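N-terminal domain of PorA (28-171) (Porphyromonas gingivalis ATCC 33277, PDB 6KJK) is the N-terminal domain of a type IX secretion system cargo protein that, as a whole, affects PorXY-SigP signalling. Local coordinates at residues 13-25 and 124-136. Sequence-based numbering, arbitrary orientation.
Sequences ILENNATVDITAF and LATVNINFKYKGG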
loop_
_atom_site.group_PDB
_atom_site.type_symbol
_atom_site.label_atom_id
_atom_site.label_comp_id
_atom_site.label_asym_id
_atom_site.label_seq_id
_atom_site.Cartn_x
_atom_site.Cartn_y
_atom_site.Cartn_z
ATOM N N ILE A 13 -1.627 -11.680 -9.876
ATOM C CA ILE A 13 -0.676 -10.634 -10.235
ATOM C C ILE A 13 -1.456 -9.442 -10.783
ATOM O O ILE A 13 -2.254 -9.584 -11.717
ATOM C CB ILE A 13 0.307 -11.172 -11.285
ATOM C CG1 ILE A 13 1.165 -12.289 -10.714
ATOM C CG2 ILE A 13 1.131 -10.038 -11.884
ATOM C CD1 ILE A 13 2.018 -12.990 -11.809
ATOM N N LEU A 14 -1.258 -8.265 -10.209
ATOM C CA LEU A 14 -1.949 -7.081 -10.700
ATOM C C LEU A 14 -1.302 -6.552 -11.967
ATOM O O LEU A 14 -0.085 -6.537 -12.127
ATOM C CB LEU A 14 -1.871 -5.969 -9.667
ATOM C CG LEU A 14 -2.501 -6.228 -8.301
ATOM C CD1 LEU A 14 -2.391 -4.976 -7.411
ATOM C CD2 LEU A 14 -3.917 -6.763 -8.366
ATOM N N GLU A 15 -2.146 -6.062 -12.870
ATOM C CA GLU A 15 -1.579 -5.234 -13.923
ATOM C C GLU A 15 -0.966 -3.977 -13.305
ATOM O O GLU A 15 -1.394 -3.522 -12.244
ATOM C CB GLU A 15 -2.614 -4.976 -15.041
ATOM C CG GLU A 15 -3.730 -4.006 -14.761
ATOM C CD GLU A 15 -4.629 -3.765 -16.007
ATOM O OE1 GLU A 15 -4.819 -4.673 -16.858
ATOM O OE2 GLU A 15 -5.133 -2.634 -16.137
ATOM N N ASN A 16 0.074 -3.441 -13.949
ATOM C CA ASN A 16 0.678 -2.230 -13.416
ATOM C C ASN A 16 -0.347 -1.110 -13.398
ATOM O O ASN A 16 -1.238 -1.053 -14.248
ATOM C CB ASN A 16 1.877 -1.793 -14.230
ATOM C CG ASN A 16 2.749 -0.834 -13.463
ATOM O OD1 ASN A 16 2.897 -0.980 -12.251
ATOM N ND2 ASN A 16 3.352 0.128 -14.152
ATOM N N ASN A 17 -0.258 -0.253 -12.378
ATOM C CA ASN A 17 -1.165 0.866 -12.147
ATOM C C ASN A 17 -2.578 0.434 -11.827
ATOM O O ASN A 17 -3.511 1.248 -11.913
ATOM C CB ASN A 17 -1.167 1.872 -13.303
ATOM C CG ASN A 17 0.173 2.501 -13.504
ATOM O OD1 ASN A 17 0.698 3.165 -12.608
ATOM N ND2 ASN A 17 0.763 2.268 -14.668
ATOM N N ALA A 18 -2.778 -0.837 -11.463
ATOM C CA ALA A 18 -4.096 -1.319 -11.111
ATOM C C ALA A 18 -4.663 -0.519 -9.940
ATOM O O ALA A 18 -3.927 0.049 -9.122
ATOM C CB ALA A 18 -4.032 -2.797 -10.693
ATOM N N THR A 19 -5.979 -0.552 -9.815
ATOM C CA THR A 19 -6.678 0.017 -8.675
ATOM C C THR A 19 -7.376 -1.097 -7.905
ATOM O O THR A 19 -8.057 -1.944 -8.502
ATOM C CB THR A 19 -7.678 1.100 -9.095
ATOM O OG1 THR A 19 -6.953 2.161 -9.727
ATOM C CG2 THR A 19 -8.413 1.641 -7.879
ATOM N N VAL A 20 -7.156 -1.130 -6.600
ATOM C CA VAL A 20 -7.679 -2.135 -5.690
ATOM C C VAL A 20 -8.572 -1.427 -4.692
ATOM O O VAL A 20 -8.119 -0.499 -3.991
ATOM C CB VAL A 20 -6.548 -2.867 -4.945
ATOM C CG1 VAL A 20 -7.140 -3.783 -3.861
ATOM C CG2 VAL A 20 -5.720 -3.694 -5.918
ATOM N N ASP A 21 -9.825 -1.861 -4.606
ATOM C CA ASP A 21 -10.784 -1.295 -3.664
ATOM C C ASP A 21 -10.886 -2.193 -2.440
ATOM O O ASP A 21 -11.093 -3.410 -2.567
ATOM C CB ASP A 21 -12.187 -1.176 -4.283
ATOM C CG ASP A 21 -12.313 -0.061 -5.309
ATOM O OD1 ASP A 21 -11.398 0.759 -5.505
ATOM O OD2 ASP A 21 -13.390 -0.008 -5.954
ATOM N N ILE A 22 -10.702 -1.620 -1.273
ATOM C CA ILE A 22 -10.848 -2.298 0.001
ATOM C C ILE A 22 -12.107 -1.721 0.638
ATOM O O ILE A 22 -12.266 -0.496 0.691
ATOM C CB ILE A 22 -9.625 -2.009 0.892
ATOM C CG1 ILE A 22 -8.305 -2.502 0.254
ATOM C CG2 ILE A 22 -9.820 -2.586 2.286
ATOM C CD1 ILE A 22 -8.178 -3.978 0.138
ATOM N N THR A 23 -13.015 -2.588 1.082
ATOM C CA THR A 23 -14.247 -2.161 1.727
ATOM C C THR A 23 -14.385 -2.680 3.143
ATOM O O THR A 23 -15.180 -2.141 3.905
ATOM C CB THR A 23 -15.459 -2.652 0.922
ATOM O OG1 THR A 23 -15.362 -4.083 0.800
ATOM C CG2 THR A 23 -15.494 -2.036 -0.457
ATOM N N ALA A 24 -13.652 -3.721 3.521
ATOM C CA ALA A 24 -13.823 -4.257 4.857
ATOM C C ALA A 24 -13.176 -3.336 5.884
ATOM O O ALA A 24 -12.105 -2.772 5.637
ATOM C CB ALA A 24 -13.205 -5.654 4.950
ATOM N N PHE A 25 -13.814 -3.196 7.040
ATOM C CA PHE A 25 -13.232 -2.453 8.150
ATOM C C PHE A 25 -13.515 -3.186 9.456
ATOM O O PHE A 25 -14.500 -3.925 9.575
ATOM C CB PHE A 25 -13.715 -0.991 8.195
ATOM C CG PHE A 25 -15.189 -0.851 8.406
ATOM C CD1 PHE A 25 -16.054 -0.882 7.341
ATOM C CD2 PHE A 25 -15.695 -0.712 9.681
ATOM C CE1 PHE A 25 -17.422 -0.762 7.538
ATOM C CE2 PHE A 25 -17.063 -0.586 9.890
ATOM C CZ PHE A 25 -17.909 -0.611 8.817
ATOM N N LEU A 124 9.049 0.888 -10.632
ATOM C CA LEU A 124 9.038 -0.465 -11.167
ATOM C C LEU A 124 7.658 -1.097 -11.154
ATOM O O LEU A 124 7.379 -1.990 -11.964
ATOM C CB LEU A 124 9.966 -1.368 -10.341
ATOM C CG LEU A 124 11.390 -0.828 -10.218
ATOM C CD1 LEU A 124 12.152 -1.552 -9.127
ATOM C CD2 LEU A 124 12.120 -0.955 -11.548
ATOM N N ALA A 125 6.796 -0.678 -10.226
ATOM C CA ALA A 125 5.451 -1.203 -10.090
ATOM C C ALA A 125 4.664 -0.240 -9.225
ATOM O O ALA A 125 5.218 0.348 -8.302
ATOM C CB ALA A 125 5.436 -2.584 -9.422
ATOM N N THR A 126 3.388 -0.087 -9.539
ATOM C CA THR A 126 2.527 0.856 -8.844
ATOM C C THR A 126 1.163 0.230 -8.661
ATOM O O THR A 126 0.644 -0.437 -9.571
ATOM C CB THR A 126 2.381 2.119 -9.706
ATOM O OG1 THR A 126 3.661 2.738 -9.809
ATOM C CG2 THR A 126 1.382 3.114 -9.104
ATOM N N VAL A 127 0.570 0.475 -7.495
ATOM C CA VAL A 127 -0.808 0.105 -7.236
ATOM C C VAL A 127 -1.495 1.293 -6.584
ATOM O O VAL A 127 -0.899 2.005 -5.757
ATOM C CB VAL A 127 -0.925 -1.172 -6.373
ATOM C CG1 VAL A 127 -0.227 -1.026 -5.018
ATOM C CG2 VAL A 127 -2.358 -1.622 -6.226
ATOM N N ASN A 128 -2.729 1.520 -6.994
ATOM C CA ASN A 128 -3.592 2.528 -6.396
ATOM C C ASN A 128 -4.592 1.818 -5.502
ATOM O O ASN A 128 -5.213 0.836 -5.923
ATOM C CB ASN A 128 -4.327 3.331 -7.478
ATOM C CG ASN A 128 -3.392 3.942 -8.432
ATOM O OD1 ASN A 128 -2.672 4.896 -8.091
ATOM N ND2 ASN A 128 -3.310 3.372 -9.627
ATOM N N ILE A 129 -4.730 2.279 -4.268
ATOM C CA ILE A 129 -5.524 1.613 -3.253
ATOM C C ILE A 129 -6.611 2.587 -2.821
ATOM O O ILE A 129 -6.306 3.705 -2.368
ATOM C CB ILE A 129 -4.649 1.234 -2.056
ATOM C CG1 ILE A 129 -3.540 0.311 -2.517
ATOM C CG2 ILE A 129 -5.479 0.587 -0.940
ATOM C CD1 ILE A 129 -2.438 0.208 -1.545
ATOM N N ASN A 130 -7.870 2.177 -2.932
ATOM C CA ASN A 130 -8.996 2.980 -2.457
ATOM C C ASN A 130 -9.653 2.264 -1.295
ATOM O O ASN A 130 -10.088 1.110 -1.439
ATOM C CB ASN A 130 -10.042 3.181 -3.554
ATOM C CG ASN A 130 -9.550 4.039 -4.683
ATOM O OD1 ASN A 130 -8.783 4.987 -4.479
ATOM N ND2 ASN A 130 -9.982 3.715 -5.897
ATOM N N PHE A 131 -9.680 2.896 -0.147
ATOM C CA PHE A 131 -10.397 2.395 1.011
ATOM C C PHE A 131 -11.772 3.034 0.981
ATOM O O PHE A 131 -11.928 4.202 1.338
ATOM C CB PHE A 131 -9.657 2.796 2.280
ATOM C CG PHE A 131 -8.296 2.127 2.435
ATOM C CD1 PHE A 131 -8.215 0.800 2.854
ATOM C CD2 PHE A 131 -7.112 2.786 2.157
ATOM C CE1 PHE A 131 -6.988 0.160 3.019
ATOM C CE2 PHE A 131 -5.890 2.152 2.337
ATOM C CZ PHE A 131 -5.825 0.838 2.771
ATOM N N LYS A 132 -12.766 2.282 0.535
ATOM C CA LYS A 132 -14.139 2.781 0.409
ATOM C C LYS A 132 -14.897 2.382 1.669
ATOM O O LYS A 132 -15.400 1.255 1.788
ATOM C CB LYS A 132 -14.792 2.250 -0.859
ATOM C CG LYS A 132 -14.132 2.757 -2.109
ATOM C CD LYS A 132 -14.876 2.319 -3.349
ATOM C CE LYS A 132 -14.206 2.857 -4.591
ATOM N NZ LYS A 132 -14.839 2.321 -5.827
ATOM N N TYR A 133 -14.962 3.308 2.618
ATOM C CA TYR A 133 -15.616 3.096 3.900
ATOM C C TYR A 133 -17.107 3.406 3.777
ATOM O O TYR A 133 -17.486 4.509 3.363
ATOM C CB TYR A 133 -15.003 4.040 4.922
ATOM C CG TYR A 133 -15.624 4.045 6.290
ATOM C CD1 TYR A 133 -15.524 2.944 7.127
ATOM C CD2 TYR A 133 -16.295 5.187 6.764
ATOM C CE1 TYR A 133 -16.060 2.964 8.407
ATOM C CE2 TYR A 133 -16.835 5.218 8.032
ATOM C CZ TYR A 133 -16.724 4.116 8.849
ATOM O OH TYR A 133 -17.263 4.181 10.113
ATOM N N LYS A 134 -17.945 2.434 4.142
ATOM C CA LYS A 134 -19.408 2.605 4.174
ATOM C C LYS A 134 -19.932 3.220 2.879
ATOM O O LYS A 134 -20.682 4.202 2.880
ATOM C CB LYS A 134 -19.861 3.391 5.407
ATOM C CG LYS A 134 -19.571 2.694 6.711
ATOM C CD LYS A 134 -20.133 3.431 7.922
ATOM C CE LYS A 134 -19.878 2.647 9.202
ATOM N NZ LYS A 134 -20.253 3.347 10.454
ATOM N N GLY A 135 -19.518 2.639 1.762
ATOM C CA GLY A 135 -19.960 3.048 0.454
ATOM C C GLY A 135 -19.018 3.989 -0.259
ATOM O O GLY A 135 -19.131 4.147 -1.477
ATOM N N GLY A 136 -18.089 4.615 0.463
ATOM C CA GLY A 136 -17.126 5.495 -0.152
ATOM C C GLY A 136 -17.562 6.933 -0.244
ATOM O O GLY A 136 -16.786 7.764 -0.731
HETATM O O HOH W 1 0.208 -3.182 -9.855
HETATM O O HOH W 2 4.971 1.807 -12.002
HETATM O O HOH W 3 -1.237 4.396 -11.449
HETATM O O HOH W 4 -17.094 -0.251 3.928
#
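Parallel pairing of an edge strand with the last strand of this mostly antiparallel β-sandwich domain is exemplified by Val20 to Ile22 against Asn128 to Lys132. The parallel pattern is plain: Val20 N and Ile22 N donate to Asn128 O and Asn130 O, while Asn128 N, Asn130 N and Lys132 N reach Ala18 O, Val20 O and Ile22 O. CA-H...O contacts, such as Thr19 CA to Asn128 O at 3.2 Å, supplement this ladder.

A type II turn from Glu15 to Ala18 leads into the strand and extends the pairing through a side chain. Asn16, whose CG lies opposite its backbone N (chi1 -162°), turns OD1 to Thr126 N at 2.9 Å, in the carbonyl plane, in place of a backbone acceptor. Water 1 bridges Glu15 O and Thr126 O.

The two faces differ sharply. On the polar one, Lys132 runs extended past CG, and its NZ forms a salt bridge with Asp21 OD2 at 2.7 Å, from above the carboxylate plane, while Asn130 ND2 adds only a weak bond to Asp21 OD1. Water 3 joins Asn17 OD1 to Asn128 ND2, while Asn128 OD1 bonds Thr110. On the apolar face Ile22 lies beside Phe131, with Ile22 CB 3.7 Å from Phe131 CD1. Leu14 CD1 meets Val127 CG2 at 3.6 Å. Beyond the end of strand 18-22, Phe25 receives the edge of Tyr133, the last residue of strand 125-133, on its face, with Tyr133 CE1 over the ring centre and the planes at 67°; Tyr133 OH bonds Glu32.

Strand 18-22 is outermost in its sheet within the chain, and strand 125-133 is flanked on its other side by antiparallel strand 105-115. Ile129 and Phe131 pack across the sandwich on Phe36 and Met34 of strand 31-42.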